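PDB 1XEA: oxidoreductase, Gfo/Idh/MocA family from Vibrio cholerae, which probably catalyses an NAD(P)-dependent oxidation or reduction, as other members of its Rossmann-fold oxidoreductase family do. Local coordinates for residues R123-L128 with F268-Q273; Q242-M245 with Q250-R253. All blocks are in the same frame, centred on the assembly; numbering follows the deposited sequence.

Interaction 1 (R123-L128 with F268-Q273); sequences RRHIPL and FDAMVQ
A270 and M271 meet H125 from a helical turn closed by a 2.9 Å bond from V272 N to F268 O, within helix 268-281. No hydrogen bond crosses between the segments: this is packing of a single imidazole on a helix surface. In the fold, 123-128 follows strand 117-120, an edge strand of the Rossmann sheet in this chain, and runs into helix 127-132; helix 268-281 also leans on helix 12-22 of the same Rossmann unit, with M271 touching Y18. On the 123-128 side H125 makes nearly all of the contact. Its CG lies beside its own backbone N (chi1 -53°), which brings the imidazole alongside the helix, where CA of M271 sits over one ring face in a CH-pi contact, 3.8 Å from the centroid and 15° off the normal. M271, built as selenomethionine, sends CG anti to its backbone N, and the two side chains cross at about a right angle. CB of M271 comes within 3.5 Å of H125 CD2, and CG follows at 3.6 Å from the same carbon, while the selenium end leads away into the protein. Beside the ring, A270 presents its methyl to the base of the histidine. The arginines just before H125 face other parts of the fold: R123 NH1 forms a salt bridge with E224, and R124 NH2 one with D173. The helix thus meets 123-128 mostly through carbon, with A270 CB 3.6 Å from H125 CB; an exception is the carbonyl O of H125, equally close to that methyl.

Interaction 2 (Q242-M245 with Q250-R253); sequences QGKM and QESR
M245, built as selenomethionine, and S252 form the hydrogen-bonded pair of an antiparallel beta hairpin, strands 242-247 and 250-255, at the edge of the mixed sheet within this chain. Their backbones make the tight part of the contact. M245 N reaches S252 O at 2.7 Å, almost straight at 173°, and S252 N returns a 2.8 Å bond to M245 O in the carbonyl plane. M245 O takes more than this one donor: CA of E251 lies close enough for a CA-H...O contact, and S252 OG, placed between its backbone N and carbonyl carbon (chi1 42°), adds a weak bond. The neighbouring pair, K244 with R253, is non-hydrogen-bonded, and there CA of K244 makes its own CA-H...O contact, 3.3 Å from S252 O.

The side chains beyond that backbone ladder are looser. The K244 chain, bent at chi3, crosses E251 obliquely, and NZ stands 3.7 Å from OE1, a long salt bridge; OE2 is hydrogen-bonded to W246 NE1. The other edge of strand 250-255 is paired as well: E251 and R253 make backbone hydrogen bonds with a second subunit and pack on its R253 and E251, consistent with antiparallel pairing that carries the sheet across the interface, as often in this family. At the end of the segments away from the hairpin turn, the Q242 amide meets the R253 guanidinium at its edge, the two planes almost perpendicular, with OE1 3.5 Å from NH2 and no hydrogen bond.

Interaction 1 is a partly buried contact about 10 Å from the centre of the chain, whereas interaction 2 is a surface contact about 26 Å out. They hold different elements: the first sets the segment following the Rossmann sheet against helix 268-281, the second pairs the last two strands of the mixed sheet beside another subunit. Their chemistry follows their place, with carbon packing on an imidazole face in one, and backbone hydrogen bonding fringed by charged and amide groups in the other. Although their centres lie 22 Å apart, the two meet by packing, L128 CD2 lying 3.8 Å from Q242 N.

Interaction 1 (R123-L128 with F268-Q273)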
ATOM      1  N   ARG A 123     -14.717  17.727  10.315  1.00 34.40           N
ATOM      2  CA  ARG A 123     -14.666  16.275  10.280  1.00 32.50           C
ATOM      3  C   ARG A 123     -16.043  15.613  10.348  1.00 33.37           C
ATOM      4  O   ARG A 123     -16.134  14.400  10.529  1.00 33.64           O
ATOM      5  CB  ARG A 123     -13.780  15.752  11.411  1.00 30.67           C
ATOM      6  CG  ARG A 123     -12.448  15.215  10.962  1.00 30.48           C
ATOM      7  CD  ARG A 123     -11.344  15.595  11.930  1.00 32.13           C
ATOM      8  NE  ARG A 123     -10.840  16.939  11.663  1.00 32.18           N
ATOM      9  CZ  ARG A 123      -9.618  17.200  11.211  1.00 31.53           C
ATOM     10  NH1 ARG A 123      -8.760  16.217  10.979  1.00 28.87           N
ATOM     11  NH2 ARG A 123      -9.258  18.449  10.974  1.00 35.72           N
ATOM     12  N   ARG A 124     -17.119  16.390  10.233  1.00 32.58           N
ATOM     13  CA  ARG A 124     -18.465  15.800  10.240  1.00 32.45           C
ATOM     14  C   ARG A 124     -18.993  15.809   8.814  1.00 32.09           C
ATOM     15  O   ARG A 124     -20.041  15.236   8.532  1.00 31.53           O
ATOM     16  CB  ARG A 124     -19.445  16.611  11.087  1.00 35.37           C
ATOM     17  CG  ARG A 124     -19.260  16.525  12.580  1.00 39.78           C
ATOM     18  CD  ARG A 124     -20.409  17.247  13.281  1.00 39.91           C
ATOM     19  NE  ARG A 124     -20.090  17.480  14.686  1.00 42.94           N
ATOM     20  CZ  ARG A 124     -20.777  18.277  15.498  1.00 42.01           C
ATOM     21  NH1 ARG A 124     -21.841  18.928  15.043  1.00 41.73           N
ATOM     22  NH2 ARG A 124     -20.386  18.431  16.758  1.00 40.23           N
ATOM     23  N   HIS A 125     -18.256  16.481   7.931  1.00 31.37           N
ATOM     24  CA  HIS A 125     -18.624  16.628   6.527  1.00 30.04           C
ATOM     25  C   HIS A 125     -17.578  16.087   5.565  1.00 30.93           C
ATOM     26  O   HIS A 125     -17.441  16.585   4.445  1.00 32.35           O
ATOM     27  CB  HIS A 125     -18.840  18.100   6.215  1.00 30.63           C
ATOM     28  CG  HIS A 125     -19.799  18.764   7.142  1.00 34.76           C
ATOM     29  ND1 HIS A 125     -21.164  18.707   6.959  1.00 34.28           N
ATOM     30  CD2 HIS A 125     -19.599  19.411   8.315  1.00 34.77           C
ATOM     31  CE1 HIS A 125     -21.764  19.286   7.982  1.00 33.77           C
ATOM     32  NE2 HIS A 125     -20.838  19.720   8.819  1.00 34.86           N
ATOM     33  N   ILE A 126     -16.820  15.089   5.991  1.00 28.60           N
ATOM     34  CA  ILE A 126     -15.810  14.535   5.108  1.00 27.82           C
ATOM     35  C   ILE A 126     -16.522  13.789   3.987  1.00 28.66           C
ATOM     36  O   ILE A 126     -17.102  12.716   4.209  1.00 30.36           O
ATOM     37  CB  ILE A 126     -14.878  13.596   5.866  1.00 25.87           C
ATOM     38  CG1 ILE A 126     -14.273  14.351   7.044  1.00 24.29           C
ATOM     39  CG2 ILE A 126     -13.785  13.078   4.939  1.00 25.55           C
ATOM     40  CD1 ILE A 126     -13.562  15.629   6.660  1.00 19.46           C
ATOM     41  N   PRO A 127     -16.484  14.349   2.763  1.00 28.97           N
ATOM     42  CA  PRO A 127     -17.150  13.707   1.622  1.00 28.55           C
ATOM     43  C   PRO A 127     -16.871  12.219   1.430  1.00 29.12           C
ATOM     44  O   PRO A 127     -17.801  11.442   1.248  1.00 30.91           O
ATOM     45  CB  PRO A 127     -16.722  14.562   0.427  1.00 26.53           C
ATOM     46  CG  PRO A 127     -15.444  15.225   0.892  1.00 29.13           C
ATOM     47  CD  PRO A 127     -15.700  15.526   2.340  1.00 28.96           C
ATOM     48  N   LEU A 128     -15.612  11.805   1.485  1.00 27.81           N
ATOM     49  CA  LEU A 128     -15.343  10.396   1.297  1.00 29.44           C
ATOM     50  C   LEU A 128     -15.874   9.540   2.443  1.00 30.49           C
ATOM     51  O   LEU A 128     -16.285   8.397   2.234  1.00 32.32           O
ATOM     52  CB  LEU A 128     -13.843  10.129   1.105  1.00 30.06           C
ATOM     53  CG  LEU A 128     -13.456   8.671   0.774  1.00 30.99           C
ATOM     54  CD1 LEU A 128     -13.885   8.339  -0.636  1.00 31.88           C
ATOM     55  CD2 LEU A 128     -11.967   8.472   0.922  1.00 31.14           C
ATOM     56  N   PHE A 268     -14.504  21.047   4.118  1.00 35.59           N
ATOM     57  CA  PHE A 268     -14.839  22.440   4.317  1.00 35.81           C
ATOM     58  C   PHE A 268     -15.977  22.912   3.435  1.00 36.54           C
ATOM     59  O   PHE A 268     -16.935  23.490   3.938  1.00 38.98           O
ATOM     60  CB  PHE A 268     -13.605  23.323   4.153  1.00 35.36           C
ATOM     61  CG  PHE A 268     -12.635  23.215   5.302  1.00 36.67           C
ATOM     62  CD1 PHE A 268     -11.780  22.115   5.421  1.00 36.57           C
ATOM     63  CD2 PHE A 268     -12.596  24.195   6.283  1.00 35.04           C
ATOM     64  CE1 PHE A 268     -10.894  22.000   6.503  1.00 34.77           C
ATOM     65  CE2 PHE A 268     -11.716  24.082   7.360  1.00 35.52           C
ATOM     66  CZ  PHE A 268     -10.864  22.978   7.468  1.00 33.90           C
ATOM     67  N   ASP A 269     -15.903  22.656   2.135  1.00 37.78           N
ATOM     68  CA  ASP A 269     -16.984  23.080   1.245  1.00 38.41           C
ATOM     69  C   ASP A 269     -18.324  22.519   1.715  1.00 37.31           C
ATOM     70  O   ASP A 269     -19.324  23.227   1.726  1.00 35.75           O
ATOM     71  CB  ASP A 269     -16.722  22.619  -0.197  1.00 40.39           C
ATOM     72  CG  ASP A 269     -15.491  23.276  -0.812  1.00 46.12           C
ATOM     73  OD1 ASP A 269     -15.271  23.132  -2.038  1.00 48.40           O
ATOM     74  OD2 ASP A 269     -14.725  23.936  -0.073  1.00 50.91           O
ATOM     75  N   ALA A 270     -18.340  21.244   2.099  1.00 37.82           N
ATOM     76  CA  ALA A 270     -19.573  20.608   2.549  1.00 37.14           C
ATOM     77  C   ALA A 270     -20.119  21.260   3.809  1.00 37.75           C
ATOM     78  O   ALA A 270     -21.327  21.418   3.965  1.00 37.63           O
ATOM     79  CB  ALA A 270     -19.331  19.134   2.786  1.00 34.95           C
HETATM   80  N   MSE A 271     -19.220  21.624   4.712  1.00 38.83           N
HETATM   81  CA  MSE A 271     -19.616  22.255   5.954  1.00 38.01           C
HETATM   82  C   MSE A 271     -20.188  23.644   5.662  1.00 37.29           C
HETATM   83  O   MSE A 271     -21.289  23.968   6.098  1.00 36.93           O
HETATM   84  CB  MSE A 271     -18.416  22.363   6.891  1.00 38.34           C
HETATM   85  CG  MSE A 271     -18.762  22.960   8.238  1.00 42.48           C
HETATM   86 SE   MSE A 271     -17.219  23.346   9.312  1.00 45.92          SE
HETATM   87  CE  MSE A 271     -16.262  24.488   8.055  1.00 41.38           C
ATOM     88  N   VAL A 272     -19.450  24.456   4.912  1.00 36.64           N
ATOM     89  CA  VAL A 272     -19.911  25.799   4.583  1.00 37.21           C
ATOM     90  C   VAL A 272     -21.314  25.757   3.994  1.00 39.64           C
ATOM     91  O   VAL A 272     -22.145  26.621   4.267  1.00 39.62           O
ATOM     92  CB  VAL A 272     -18.946  26.485   3.613  1.00 35.03           C
ATOM     93  CG1 VAL A 272     -19.504  27.824   3.175  1.00 33.35           C
ATOM     94  CG2 VAL A 272     -17.604  26.672   4.291  1.00 33.69           C
ATOM     95  N   GLN A 273     -21.571  24.737   3.191  1.00 43.83           N
ATOM     96  CA  GLN A 273     -22.876  24.535   2.588  1.00 46.71           C
ATOM     97  C   GLN A 273     -23.935  24.403   3.688  1.00 47.43           C
ATOM     98  O   GLN A 273     -24.893  25.163   3.724  1.00 48.11           O
ATOM     99  CB  GLN A 273     -22.849  23.255   1.770  1.00 49.54           C
ATOM    100  CG  GLN A 273     -24.217  22.707   1.490  1.00 53.91           C
ATOM    101  CD  GLN A 273     -24.793  23.303   0.240  1.00 56.50           C
ATOM    102  OE1 GLN A 273     -24.699  22.704  -0.835  1.00 58.54           O
ATOM    103  NE2 GLN A 273     -25.373  24.501   0.356  1.00 56.45           N
TER

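Interaction 2 (Q242-M245 with Q250-R253)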
ATOM      1  N   GLN A 242      -8.228   8.525   0.394  1.00 36.29           N
ATOM      2  CA  GLN A 242      -8.087   7.102   0.172  1.00 37.09           C
ATOM      3  C   GLN A 242      -8.478   6.261   1.365  1.00 36.42           C
ATOM      4  O   GLN A 242      -8.353   6.688   2.521  1.00 35.12           O
ATOM      5  CB  GLN A 242      -6.648   6.789  -0.169  1.00 41.27           C
ATOM      6  CG  GLN A 242      -6.317   6.976  -1.610  1.00 49.75           C
ATOM      7  CD  GLN A 242      -4.912   6.516  -1.900  1.00 54.93           C
ATOM      8  OE1 GLN A 242      -4.540   6.294  -3.066  1.00 57.59           O
ATOM      9  NE2 GLN A 242      -4.107   6.370  -0.832  1.00 53.66           N
ATOM     10  N   GLY A 243      -8.926   5.046   1.066  1.00 34.34           N
ATOM     11  CA  GLY A 243      -9.303   4.121   2.109  1.00 31.83           C
ATOM     12  C   GLY A 243      -9.508   2.739   1.542  1.00 31.11           C
ATOM     13  O   GLY A 243      -9.628   2.563   0.329  1.00 31.56           O
ATOM     14  N   LYS A 244      -9.537   1.744   2.413  1.00 30.27           N
ATOM     15  CA  LYS A 244      -9.770   0.403   1.940  1.00 31.29           C
ATOM     16  C   LYS A 244     -11.013  -0.163   2.605  1.00 31.05           C
ATOM     17  O   LYS A 244     -11.308   0.148   3.756  1.00 31.58           O
ATOM     18  CB  LYS A 244      -8.544  -0.484   2.180  1.00 32.35           C
ATOM     19  CG  LYS A 244      -7.816  -0.232   3.474  1.00 37.05           C
ATOM     20  CD  LYS A 244      -6.554  -1.087   3.607  1.00 38.03           C
ATOM     21  CE  LYS A 244      -5.443  -0.644   2.661  1.00 40.37           C
ATOM     22  NZ  LYS A 244      -4.091  -1.142   3.095  1.00 40.59           N
HETATM   23  N   MSE A 245     -11.760  -0.959   1.844  1.00 32.51           N
HETATM   24  CA  MSE A 245     -12.993  -1.586   2.303  1.00 32.80           C
HETATM   25  C   MSE A 245     -12.819  -3.097   2.342  1.00 32.52           C
HETATM   26  O   MSE A 245     -12.380  -3.713   1.367  1.00 32.58           O
HETATM   27  CB  MSE A 245     -14.127  -1.228   1.345  1.00 35.63           C
HETATM   28  CG  MSE A 245     -15.486  -1.793   1.716  1.00 42.24           C
HETATM   29 SE   MSE A 245     -16.908  -1.394   0.397  1.00 53.01          SE
HETATM   30  CE  MSE A 245     -17.057  -3.163  -0.419  1.00 50.68           C
ATOM     31  N   GLN A 250     -12.645  -9.730   1.396  1.00 38.31           N
ATOM     32  CA  GLN A 250     -11.905  -9.196   0.292  1.00 39.06           C
ATOM     33  C   GLN A 250     -11.581  -7.782   0.647  1.00 38.32           C
ATOM     34  O   GLN A 250     -12.311  -7.157   1.412  1.00 40.49           O
ATOM     35  CB  GLN A 250     -12.738  -9.171  -0.959  1.00 44.26           C
ATOM     36  CG  GLN A 250     -13.068 -10.501  -1.543  1.00 52.51           C
ATOM     37  CD  GLN A 250     -13.848 -10.306  -2.827  1.00 58.39           C
ATOM     38  OE1 GLN A 250     -13.415  -9.555  -3.715  1.00 60.80           O
ATOM     39  NE2 GLN A 250     -15.010 -10.958  -2.932  1.00 60.68           N
ATOM     40  N   GLU A 251     -10.494  -7.272   0.082  1.00 36.93           N
ATOM     41  CA  GLU A 251     -10.078  -5.906   0.325  1.00 34.35           C
ATOM     42  C   GLU A 251     -10.174  -5.168  -0.987  1.00 33.90           C
ATOM     43  O   GLU A 251      -9.660  -5.627  -2.005  1.00 33.79           O
ATOM     44  CB  GLU A 251      -8.641  -5.873   0.844  1.00 35.28           C
ATOM     45  CG  GLU A 251      -7.933  -4.528   0.698  1.00 36.55           C
ATOM     46  CD  GLU A 251      -6.609  -4.488   1.445  1.00 38.45           C
ATOM     47  OE1 GLU A 251      -5.688  -3.769   0.998  1.00 40.78           O
ATOM     48  OE2 GLU A 251      -6.480  -5.167   2.490  1.00 39.20           O
ATOM     49  N   SER A 252     -10.866  -4.037  -0.976  1.00 34.42           N
ATOM     50  CA  SER A 252     -10.976  -3.221  -2.183  1.00 32.99           C
ATOM     51  C   SER A 252     -10.653  -1.791  -1.796  1.00 31.74           C
ATOM     52  O   SER A 252     -10.740  -1.427  -0.625  1.00 31.13           O
ATOM     53  CB  SER A 252     -12.374  -3.310  -2.795  1.00 32.32           C
ATOM     54  OG  SER A 252     -13.382  -3.276  -1.807  1.00 38.33           O
ATOM     55  N   ARG A 253     -10.269  -0.991  -2.780  1.00 31.65           N
ATOM     56  CA  ARG A 253      -9.901   0.399  -2.564  1.00 30.52           C
ATOM     57  C   ARG A 253     -11.102   1.309  -2.762  1.00 29.40           C
ATOM     58  O   ARG A 253     -11.890   1.095  -3.676  1.00 30.68           O
ATOM     59  CB  ARG A 253      -8.784   0.770  -3.548  1.00 31.65           C
ATOM     60  CG  ARG A 253      -8.448   2.240  -3.625  1.00 38.84           C
ATOM     61  CD  ARG A 253      -7.138   2.481  -4.407  1.00 44.43           C
ATOM     62  NE  ARG A 253      -6.826   3.908  -4.581  1.00 48.45           N
ATOM     63  CZ  ARG A 253      -7.467   4.727  -5.411  1.00 51.30           C
ATOM     64  NH1 ARG A 253      -8.466   4.263  -6.157  1.00 50.71           N
ATOM     65  NH2 ARG A 253      -7.106   6.006  -5.484  1.00 51.64           N
TER